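Long-range contacts in neutral ceramidase (Pseudomonas aeruginosa, PDB 2ZWS), which catalyses the zinc-dependent hydrolysis of the N-acyl bond of ceramides to sphingosine and free fatty acid, and also the reverse synthesis: residues A[547-552]-A[586-591]; A[616-621]-A[629-634]; A[5-10]-A[144-149]. All coordinates share one frame; numbering follows the deposited sequence. Where two conformers were deposited one is given.

Contact 1: residues A[547-552]-A[586-591]; sequences GHPKND and YRWERV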
loop_
_atom_site.group_PDB
_atom_site.type_symbol
_atom_site.label_atom_id
_atom_site.label_comp_id
_atom_site.label_asym_id
_atom_site.label_seq_id
_atom_site.Cartn_x
_atom_site.Cartn_y
_atom_site.Cartn_z
ATOM N N GLY A 547 23.277 15.751 -2.875
ATOM C CA GLY A 547 23.687 14.518 -3.546
ATOM C C GLY A 547 22.463 13.620 -3.743
ATOM O O GLY A 547 21.379 13.860 -3.191
ATOM N N HIS A 548 22.646 12.577 -4.534
ATOM C CA HIS A 548 21.557 11.697 -4.948
ATOM C C HIS A 548 20.875 10.947 -3.780
ATOM O O HIS A 548 21.548 10.272 -3.016
ATOM C CB HIS A 548 22.119 10.669 -5.914
ATOM C CG HIS A 548 21.108 10.141 -6.875
ATOM N ND1 HIS A 548 19.944 9.514 -6.473
ATOM C CD2 HIS A 548 21.070 10.170 -8.229
ATOM C CE1 HIS A 548 19.250 9.163 -7.542
ATOM N NE2 HIS A 548 19.908 9.554 -8.619
ATOM N N PRO A 549 19.532 11.049 -3.651
ATOM C CA PRO A 549 18.853 10.325 -2.558
ATOM C C PRO A 549 18.955 8.793 -2.665
ATOM O O PRO A 549 18.690 8.114 -1.666
ATOM C CB PRO A 549 17.382 10.801 -2.665
ATOM C CG PRO A 549 17.237 11.321 -3.988
ATOM C CD PRO A 549 18.576 11.844 -4.448
ATOM N N LYS A 550 19.324 8.244 -3.839
ATOM C CA LYS A 550 19.581 6.777 -3.917
ATOM C C LYS A 550 20.733 6.362 -3.009
ATOM O O LYS A 550 20.843 5.185 -2.642
ATOM C CB LYS A 550 19.909 6.288 -5.335
ATOM C CG LYS A 550 18.717 5.999 -6.204
ATOM C CD LYS A 550 19.152 5.579 -7.635
ATOM C CE LYS A 550 17.927 5.169 -8.408
ATOM N NZ LYS A 550 18.257 4.750 -9.789
ATOM N N ASN A 551 21.586 7.313 -2.646
ATOM C CA ASN A 551 22.738 6.989 -1.783
ATOM C C ASN A 551 22.333 6.536 -0.374
ATOM O O ASN A 551 23.021 5.720 0.224
ATOM C CB ASN A 551 23.673 8.186 -1.641
ATOM C CG ASN A 551 24.416 8.513 -2.913
ATOM O OD1 ASN A 551 24.824 7.622 -3.693
ATOM N ND2 ASN A 551 24.585 9.801 -3.153
ATOM N N ASP A 552 21.223 7.067 0.144
ATOM C CA ASP A 552 20.739 6.727 1.484
ATOM C C ASP A 552 19.254 7.105 1.545
ATOM O O ASP A 552 18.897 8.250 1.296
ATOM C CB ASP A 552 21.550 7.455 2.559
ATOM C CG ASP A 552 21.334 6.891 3.956
ATOM O OD1 ASP A 552 20.169 6.715 4.386
ATOM O OD2 ASP A 552 22.349 6.598 4.635
ATOM N N TYR A 586 9.877 17.740 -0.689
ATOM C CA TYR A 586 11.294 17.591 -1.018
ATOM C C TYR A 586 11.373 17.159 -2.467
ATOM O O TYR A 586 10.745 16.172 -2.850
ATOM C CB TYR A 586 11.944 16.526 -0.115
ATOM C CG TYR A 586 13.231 15.935 -0.670
ATOM C CD1 TYR A 586 14.440 16.648 -0.598
ATOM C CD2 TYR A 586 13.245 14.656 -1.266
ATOM C CE1 TYR A 586 15.624 16.107 -1.093
ATOM C CE2 TYR A 586 14.433 14.116 -1.802
ATOM C CZ TYR A 586 15.620 14.844 -1.686
ATOM O OH TYR A 586 16.772 14.294 -2.217
ATOM N N ARG A 587 12.074 17.948 -3.276
ATOM C CA ARG A 587 12.246 17.622 -4.696
ATOM C C ARG A 587 13.721 17.588 -5.030
ATOM O O ARG A 587 14.462 18.485 -4.642
ATOM C CB ARG A 587 11.554 18.645 -5.602
ATOM C CG ARG A 587 11.500 18.176 -7.067
ATOM C CD ARG A 587 10.748 19.108 -8.028
ATOM N NE ARG A 587 9.361 19.317 -7.614
ATOM C CZ ARG A 587 8.327 18.523 -7.908
ATOM N NH1 ARG A 587 8.474 17.428 -8.660
ATOM N NH2 ARG A 587 7.129 18.839 -7.441
ATOM N N TRP A 588 14.121 16.541 -5.732
ATOM C CA TRP A 588 15.494 16.355 -6.195
ATOM C C TRP A 588 15.555 16.488 -7.707
ATOM O O TRP A 588 14.713 15.924 -8.408
ATOM C CB TRP A 588 15.960 14.934 -5.880
ATOM C CG TRP A 588 17.396 14.705 -6.262
ATOM C CD1 TRP A 588 18.499 15.012 -5.509
ATOM C CD2 TRP A 588 17.878 14.131 -7.481
ATOM N NE1 TRP A 588 19.649 14.647 -6.181
ATOM C CE2 TRP A 588 19.301 14.130 -7.405
ATOM C CE3 TRP A 588 17.257 13.636 -8.634
ATOM C CZ2 TRP A 588 20.106 13.618 -8.434
ATOM C CZ3 TRP A 588 18.057 13.124 -9.662
ATOM C CH2 TRP A 588 19.476 13.150 -9.555
ATOM N N GLU A 589 16.577 17.187 -8.217
ATOM C CA GLU A 589 16.785 17.188 -9.657
ATOM C C GLU A 589 18.243 17.266 -10.023
ATOM O O GLU A 589 19.053 17.894 -9.343
ATOM C CB GLU A 589 15.970 18.266 -10.372
ATOM C CG GLU A 589 16.526 19.643 -10.330
ATOM C CD GLU A 589 15.655 20.633 -11.083
ATOM O OE1 GLU A 589 16.163 21.256 -12.034
ATOM O OE2 GLU A 589 14.468 20.785 -10.718
ATOM N N ARG A 590 18.554 16.555 -11.102
ATOM C CA ARG A 590 19.891 16.505 -11.678
ATOM C C ARG A 590 20.251 17.880 -12.237
ATOM O O ARG A 590 19.432 18.540 -12.881
ATOM C CB ARG A 590 19.880 15.480 -12.809
ATOM C CG ARG A 590 21.161 15.417 -13.636
ATOM C CD ARG A 590 22.366 15.083 -12.750
ATOM N NE ARG A 590 22.329 13.696 -12.273
ATOM C CZ ARG A 590 22.974 13.249 -11.194
ATOM N NH1 ARG A 590 22.902 11.955 -10.876
ATOM N NH2 ARG A 590 23.684 14.075 -10.420
ATOM N N VAL A 591 21.486 18.305 -11.974
ATOM C CA VAL A 591 22.007 19.556 -12.530
ATOM C C VAL A 591 23.328 19.227 -13.222
ATOM O O VAL A 591 24.259 18.728 -12.599
ATOM C CB VAL A 591 22.193 20.641 -11.438
ATOM C CG1 VAL A 591 22.861 21.899 -12.043
ATOM C CG2 VAL A 591 20.827 20.996 -10.760
#

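Contact 2: residues A[616-621]-A[629-634]; sequences RHYGNA and ISEIGG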
loop_
_atom_site.group_PDB
_atom_site.type_symbol
_atom_site.label_atom_id
_atom_site.label_comp_id
_atom_site.label_asym_id
_atom_site.label_seq_id
_atom_site.Cartn_x
_atom_site.Cartn_y
_atom_site.Cartn_z
ATOM N N ARG A 616 16.441 23.179 7.538
ATOM C CA ARG A 616 17.646 22.377 7.454
ATOM C C ARG A 616 17.469 21.239 6.439
ATOM O O ARG A 616 16.407 20.580 6.390
ATOM C CB ARG A 616 17.997 21.820 8.837
ATOM C CG ARG A 616 19.294 21.078 8.921
ATOM C CD ARG A 616 19.749 20.936 10.366
ATOM N NE ARG A 616 20.965 20.130 10.436
ATOM C CZ ARG A 616 21.626 19.869 11.557
ATOM N NH1 ARG A 616 22.719 19.120 11.518
ATOM N NH2 ARG A 616 21.176 20.340 12.713
ATOM N N HIS A 617 18.512 20.996 5.651
ATOM C CA HIS A 617 18.542 19.894 4.705
ATOM C C HIS A 617 19.584 18.856 5.112
ATOM O O HIS A 617 20.684 19.206 5.525
ATOM C CB HIS A 617 18.830 20.405 3.280
ATOM C CG HIS A 617 19.150 19.328 2.291
ATOM N ND1 HIS A 617 18.308 18.256 2.044
ATOM C CD2 HIS A 617 20.190 19.199 1.429
ATOM C CE1 HIS A 617 18.845 17.496 1.104
ATOM N NE2 HIS A 617 19.990 18.039 0.726
ATOM N N TYR A 618 19.209 17.583 5.020
ATOM C CA TYR A 618 20.127 16.457 5.204
ATOM C C TYR A 618 20.120 15.622 3.933
ATOM O O TYR A 618 19.042 15.326 3.416
ATOM C CB TYR A 618 19.647 15.564 6.348
ATOM C CG TYR A 618 19.479 16.211 7.689
ATOM C CD1 TYR A 618 20.476 16.083 8.652
ATOM C CD2 TYR A 618 18.326 16.914 8.028
ATOM C CE1 TYR A 618 20.325 16.643 9.909
ATOM C CE2 TYR A 618 18.160 17.482 9.282
ATOM C CZ TYR A 618 19.181 17.346 10.217
ATOM O OH TYR A 618 19.050 17.888 11.486
ATOM N N GLY A 619 21.295 15.241 3.437
ATOM C CA GLY A 619 21.422 14.397 2.247
ATOM C C GLY A 619 22.688 13.551 2.316
ATOM O O GLY A 619 23.345 13.498 3.361
ATOM N N ASN A 620 23.027 12.894 1.215
ATOM C CA ASN A 620 24.201 12.024 1.156
ATOM C C ASN A 620 24.808 12.115 -0.222
ATOM O O ASN A 620 24.083 12.228 -1.220
ATOM C CB ASN A 620 23.828 10.559 1.491
ATOM C CG ASN A 620 23.211 10.418 2.872
ATOM O OD1 ASN A 620 22.014 10.675 3.043
ATOM N ND2 ASN A 620 24.028 10.041 3.883
ATOM N N ALA A 621 26.137 12.080 -0.281
ATOM C CA ALA A 621 26.848 12.186 -1.552
ATOM C C ALA A 621 27.841 11.044 -1.763
ATOM O O ALA A 621 28.417 10.550 -0.799
ATOM C CB ALA A 621 27.564 13.526 -1.635
ATOM N N ILE A 629 30.148 6.853 0.501
ATOM C CA ILE A 629 28.949 7.677 0.630
ATOM C C ILE A 629 29.069 8.420 1.967
ATOM O O ILE A 629 29.322 7.793 2.996
ATOM C CB ILE A 629 27.661 6.820 0.538
ATOM C CG1 ILE A 629 27.517 6.232 -0.890
ATOM C CG2 ILE A 629 26.427 7.677 0.963
ATOM C CD1 ILE A 629 26.695 4.976 -0.951
ATOM N N SER A 630 28.941 9.750 1.914
ATOM C CA SER A 630 29.088 10.622 3.087
ATOM C C SER A 630 27.822 11.408 3.369
ATOM O O SER A 630 27.016 11.644 2.467
ATOM C CB SER A 630 30.228 11.639 2.884
ATOM O OG SER A 630 31.468 11.028 2.558
ATOM N N GLU A 631 27.683 11.844 4.615
ATOM C CA GLU A 631 26.607 12.726 5.033
ATOM C C GLU A 631 26.893 14.158 4.618
ATOM O O GLU A 631 28.007 14.640 4.822
ATOM C CB GLU A 631 26.466 12.684 6.557
ATOM C CG GLU A 631 25.451 13.665 7.135
ATOM C CD GLU A 631 24.022 13.373 6.691
ATOM O OE1 GLU A 631 23.695 12.171 6.517
ATOM O OE2 GLU A 631 23.229 14.340 6.527
ATOM N N ILE A 632 25.885 14.836 4.070
ATOM C CA ILE A 632 25.999 16.255 3.738
ATOM C C ILE A 632 24.782 17.006 4.280
ATOM O O ILE A 632 23.742 16.394 4.576
ATOM C CB ILE A 632 26.201 16.487 2.212
ATOM C CG1 ILE A 632 24.997 16.001 1.388
ATOM C CG2 ILE A 632 27.479 15.799 1.727
ATOM C CD1 ILE A 632 24.018 17.099 0.993
ATOM N N GLY A 633 24.897 18.321 4.423
ATOM C CA GLY A 633 23.786 19.082 4.965
ATOM C C GLY A 633 24.013 20.563 4.982
ATOM O O GLY A 633 25.140 21.017 4.780
ATOM N N GLY A 634 22.950 21.306 5.252
ATOM C CA GLY A 634 23.006 22.768 5.260
ATOM C C GLY A 634 21.767 23.342 5.911
ATOM O O GLY A 634 20.756 22.654 6.047
HETATM O O HOH W 1 26.489 8.446 4.490
HETATM O O HOH W 2 31.524 10.700 -0.154
#

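Contact 3: residues A[5-10]-A[144-149]; sequences YRFGLG and GRLFYG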
loop_
_atom_site.group_PDB
_atom_site.type_symbol
_atom_site.label_atom_id
_atom_site.label_comp_id
_atom_site.label_asym_id
_atom_site.label_seq_id
_atom_site.Cartn_x
_atom_site.Cartn_y
_atom_site.Cartn_z
ATOM N N TYR A 5 -8.281 -8.895 25.608
ATOM C CA TYR A 5 -7.193 -8.938 24.628
ATOM C C TYR A 5 -6.016 -8.130 25.113
ATOM O O TYR A 5 -6.144 -7.318 26.041
ATOM C CB TYR A 5 -7.663 -8.383 23.267
ATOM C CG TYR A 5 -8.804 -9.152 22.661
ATOM C CD1 TYR A 5 -10.084 -8.620 22.629
ATOM C CD2 TYR A 5 -8.609 -10.430 22.124
ATOM C CE1 TYR A 5 -11.155 -9.325 22.076
ATOM C CE2 TYR A 5 -9.671 -11.150 21.589
ATOM C CZ TYR A 5 -10.937 -10.588 21.562
ATOM O OH TYR A 5 -11.985 -11.290 21.012
ATOM N N ARG A 6 -4.869 -8.363 24.490
ATOM C CA ARG A 6 -3.796 -7.387 24.517
ATOM C C ARG A 6 -3.596 -6.964 23.079
ATOM O O ARG A 6 -3.798 -7.768 22.155
ATOM C CB ARG A 6 -2.519 -7.996 25.072
ATOM C CG ARG A 6 -2.613 -8.340 26.550
ATOM C CD ARG A 6 -1.345 -9.059 26.995
ATOM N NE ARG A 6 -1.227 -10.409 26.429
ATOM C CZ ARG A 6 -1.691 -11.513 27.011
ATOM N NH1 ARG A 6 -2.319 -11.447 28.185
ATOM N NH2 ARG A 6 -1.536 -12.687 26.410
ATOM N N PHE A 7 -3.212 -5.718 22.858
ATOM C CA PHE A 7 -2.825 -5.332 21.475
ATOM C C PHE A 7 -1.561 -4.494 21.498
ATOM O O PHE A 7 -1.229 -3.906 22.544
ATOM C CB PHE A 7 -3.947 -4.595 20.727
ATOM C CG PHE A 7 -4.430 -3.355 21.403
ATOM C CD1 PHE A 7 -3.705 -2.161 21.319
ATOM C CD2 PHE A 7 -5.628 -3.374 22.132
ATOM C CE1 PHE A 7 -4.169 -1.007 21.966
ATOM C CE2 PHE A 7 -6.081 -2.225 22.778
ATOM C CZ PHE A 7 -5.341 -1.059 22.707
ATOM N N GLY A 8 -0.856 -4.459 20.368
ATOM C CA GLY A 8 0.322 -3.623 20.248
ATOM C C GLY A 8 0.280 -2.945 18.911
ATOM O O GLY A 8 -0.074 -3.588 17.908
ATOM N N LEU A 9 0.569 -1.642 18.905
ATOM C CA LEU A 9 0.503 -0.844 17.668
ATOM C C LEU A 9 1.863 -0.310 17.358
ATOM O O LEU A 9 2.514 0.272 18.214
ATOM C CB LEU A 9 -0.415 0.348 17.856
ATOM C CG LEU A 9 -1.748 0.032 18.544
ATOM C CD1 LEU A 9 -2.484 1.318 18.802
ATOM C CD2 LEU A 9 -2.543 -0.879 17.625
ATOM N N GLY A 10 2.314 -0.496 16.130
ATOM C CA GLY A 10 3.658 -0.065 15.726
ATOM C C GLY A 10 3.652 0.513 14.319
ATOM O O GLY A 10 2.789 0.175 13.499
ATOM N N GLY A 144 -6.496 -4.397 26.497
ATOM C CA GLY A 144 -7.514 -3.551 25.919
ATOM C C GLY A 144 -8.709 -4.312 25.410
ATOM O O GLY A 144 -8.844 -5.550 25.599
ATOM N N ARG A 145 -9.591 -3.533 24.809
ATOM C CA ARG A 145 -10.829 -4.014 24.223
ATOM C C ARG A 145 -10.819 -3.685 22.737
ATOM O O ARG A 145 -10.172 -2.716 22.286
ATOM C CB ARG A 145 -12.008 -3.300 24.861
ATOM C CG ARG A 145 -12.070 -3.564 26.366
ATOM C CD ARG A 145 -13.110 -2.720 27.072
ATOM N NE ARG A 145 -14.483 -3.159 26.842
ATOM C CZ ARG A 145 -15.546 -2.642 27.472
ATOM N NH1 ARG A 145 -16.761 -3.112 27.235
ATOM N NH2 ARG A 145 -15.387 -1.641 28.348
ATOM N N LEU A 146 -11.537 -4.501 21.995
ATOM C CA LEU A 146 -11.702 -4.327 20.549
ATOM C C LEU A 146 -13.168 -4.068 20.235
ATOM O O LEU A 146 -14.062 -4.770 20.731
ATOM C CB LEU A 146 -11.219 -5.575 19.807
ATOM C CG LEU A 146 -9.732 -5.694 19.381
ATOM C CD1 LEU A 146 -8.737 -5.180 20.373
ATOM C CD2 LEU A 146 -9.377 -7.128 19.005
ATOM N N PHE A 147 -13.408 -3.057 19.422
ATOM C CA PHE A 147 -14.755 -2.820 18.909
ATOM C C PHE A 147 -14.813 -2.847 17.396
ATOM O O PHE A 147 -13.836 -2.491 16.722
ATOM C CB PHE A 147 -15.326 -1.499 19.432
ATOM C CG PHE A 147 -15.553 -1.497 20.904
ATOM C CD1 PHE A 147 -16.828 -1.700 21.402
ATOM C CD2 PHE A 147 -14.498 -1.340 21.789
ATOM C CE1 PHE A 147 -17.045 -1.717 22.796
ATOM C CE2 PHE A 147 -14.712 -1.377 23.194
ATOM C CZ PHE A 147 -15.987 -1.579 23.672
ATOM N N TYR A 148 -15.961 -3.253 16.892
ATOM C CA TYR A 148 -16.217 -3.296 15.448
ATOM C C TYR A 148 -17.431 -2.413 15.112
ATOM O O TYR A 148 -18.415 -2.389 15.859
ATOM C CB TYR A 148 -16.497 -4.737 15.008
ATOM C CG TYR A 148 -16.934 -4.821 13.570
ATOM C CD1 TYR A 148 -18.276 -4.701 13.247
ATOM C CD2 TYR A 148 -16.010 -4.983 12.536
ATOM C CE1 TYR A 148 -18.691 -4.743 11.944
ATOM C CE2 TYR A 148 -16.433 -5.049 11.212
ATOM C CZ TYR A 148 -17.764 -4.927 10.947
ATOM O OH TYR A 148 -18.212 -4.973 9.646
ATOM N N GLY A 149 -17.376 -1.715 13.982
ATOM C CA GLY A 149 -18.566 -1.035 13.473
ATOM C C GLY A 149 -18.484 -0.917 11.974
ATOM O O GLY A 149 -17.417 -1.103 11.394
#

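Contact 1: residues A[547-552]-A[586-591]
Pro549 lies over one face of the Trp588 indole in a CH-pi contact. Its CD is 3.4 Å from the centroid of the five-membered ring, only 14° off the ring normal. The next carbon of the proline ring reaches Tyr586, two residues back on the strand, with Pro549 CG 3.5 Å from Tyr586 OH.

The aromatic contact is made by His548 and the six-membered ring of Trp588. The centroids are 4.3 Å apart and the planes are inclined at 39°, so the pair is oblique. His548 CD2 comes to 3.6 Å from Trp588 CZ2. Trp588 holds CG opposite its backbone N (chi1 -177°), which carries the indole from the strand to the loop.

The polar groups lie around the histidine. Arg590 bends at two of its bonds and brings NH1 to the edge of the imidazole, 3.7 Å from His548 CD2. Its NH2 bonds Ala595 O. His548 ND1 accepts Lys550 N at 3.0 Å, and NE2 bonds Glu20 OE1.

The loop leads from strand 539-545 in one sheet of the C-terminal beta-sandwich to strand 560-566 in the other. Tyr586 also stacks on Phe559, and its side chain is about 7 Å from the magnesium ion.

Bonds at both nitrogens fix the rotation of His548. With ND1 an acceptor, the ring is probably neutral with its hydrogen on NE2, which would suit the nearby Arg590.

Contact 2: residues A[616-621]-A[629-634]
Ala621 O is gripped from two quarters: Ser630 N donates to it at 2.9 Å, and a water donates at 3.2 Å. Ile629 CA adds a CA-H...O contact to the same oxygen. This is the loop end of an antiparallel beta hairpin, strands 611-622 and 629-642, in one sheet of the C-terminal beta-sandwich. Six backbone bonds tie the two segments, in hydrogen-bonded pairs His617-Gly634, Gly619-Ile632 and Ala621-Ser630. The shortest runs from His617 N to Gly634 O, 2.8 Å and nearly straight at 173°.

One face carries His617, Ala621 and Ile632. In one of its two conformers, Ile632 turns CG1 between its backbone N and carbonyl carbon (chi1 63°). CG1 then lies across Gly619, 3.5 Å from its C, while CG2 meets Ala621 CB at 4.1 Å. His617 ND1 is bonded to Phe559 O, and its ring meets Phe544.

The other face carries Tyr618, Asn620 and Glu631. In the conformer given for Glu631, its carboxylate and the Asn620 amide stand almost perpendicular, with planes 87° apart. Arg554 NH2 joins them, in a salt bridge to Glu631 OE1 and a hydrogen bond to Asn620 OD1.

Segment 629-634, with Asn620 and Ala621, lies in the region required for correct folding and localization. At the far side of the asparagine amide, Asn620 ND2 donates to another water at 3.0 Å, which bonds Ile629 O weakly.

Contact 3: residues A[5-10]-A[144-149]
Tyr5 and Gly144 form the one backbone bridge between these segments, an antiparallel hydrogen-bonded pair in the large mixed sheet of the N-terminal domain. Gly144 N donates to Tyr5 O at 3.0 Å, from above the carbonyl plane. The return bond, Tyr5 N to Gly144 O, is weak at 3.4 Å. Pairing goes on from Phe7 to Gln142, while residues 145-149 lead away; the two segments run 86° apart.

Apolar side chains fill the angle between them. Leu146 presents one methyl to each aromatic ring. Its CD2 sits over a face of Tyr5 in a CH-pi contact, 4.2 Å from the ring centroid and 18° off the normal. Its CD1 is 4.0 Å from Phe7 CD2, where the two side chains slide past each other in opposite directions. Phe7 places CG between its backbone N and carbonyl carbon (chi1 58°), which turns the ring onto the neighbouring backbone. Gly144 has no side chain to hold that ring off.

A second shell sets these groups. Phe187 meets the Phe7 ring edge-to-face, and Val291 packs against both Tyr5 and Leu146. The phenol end of Tyr5 is tied to Gly293 by its hydroxyl. Farther out, Arg6 forms a salt bridge with Glu48, and Arg145 forms one with Glu290.

The contact joins strand 5-13 to strand 142-152, away from the annotated sites. Phe7 CE2 rests 3.7 Å from Gly144 CA.

Overall arrangement
Contacts 1 and 2 are neighbours in the C-terminal beta-sandwich, with centres 10 Å apart. They touch where Asn551 ND2 probably bonds Asn620 O, so the loop of contact 1 meets the hairpin of contact 2. Contact 3 belongs to the N-terminal domain, with its centre 40 Å from each of the others. Contacts 1 and 3 are buried; contact 2 is partly buried and holds two waters. Their chemistry follows their place. Contact 1 sets a loop on a strand mainly by side chains. Contact 2 is a regular backbone ladder. Contact 3 has one bridge between its segments, then aliphatic and aromatic packing where residues 145-149 turn away.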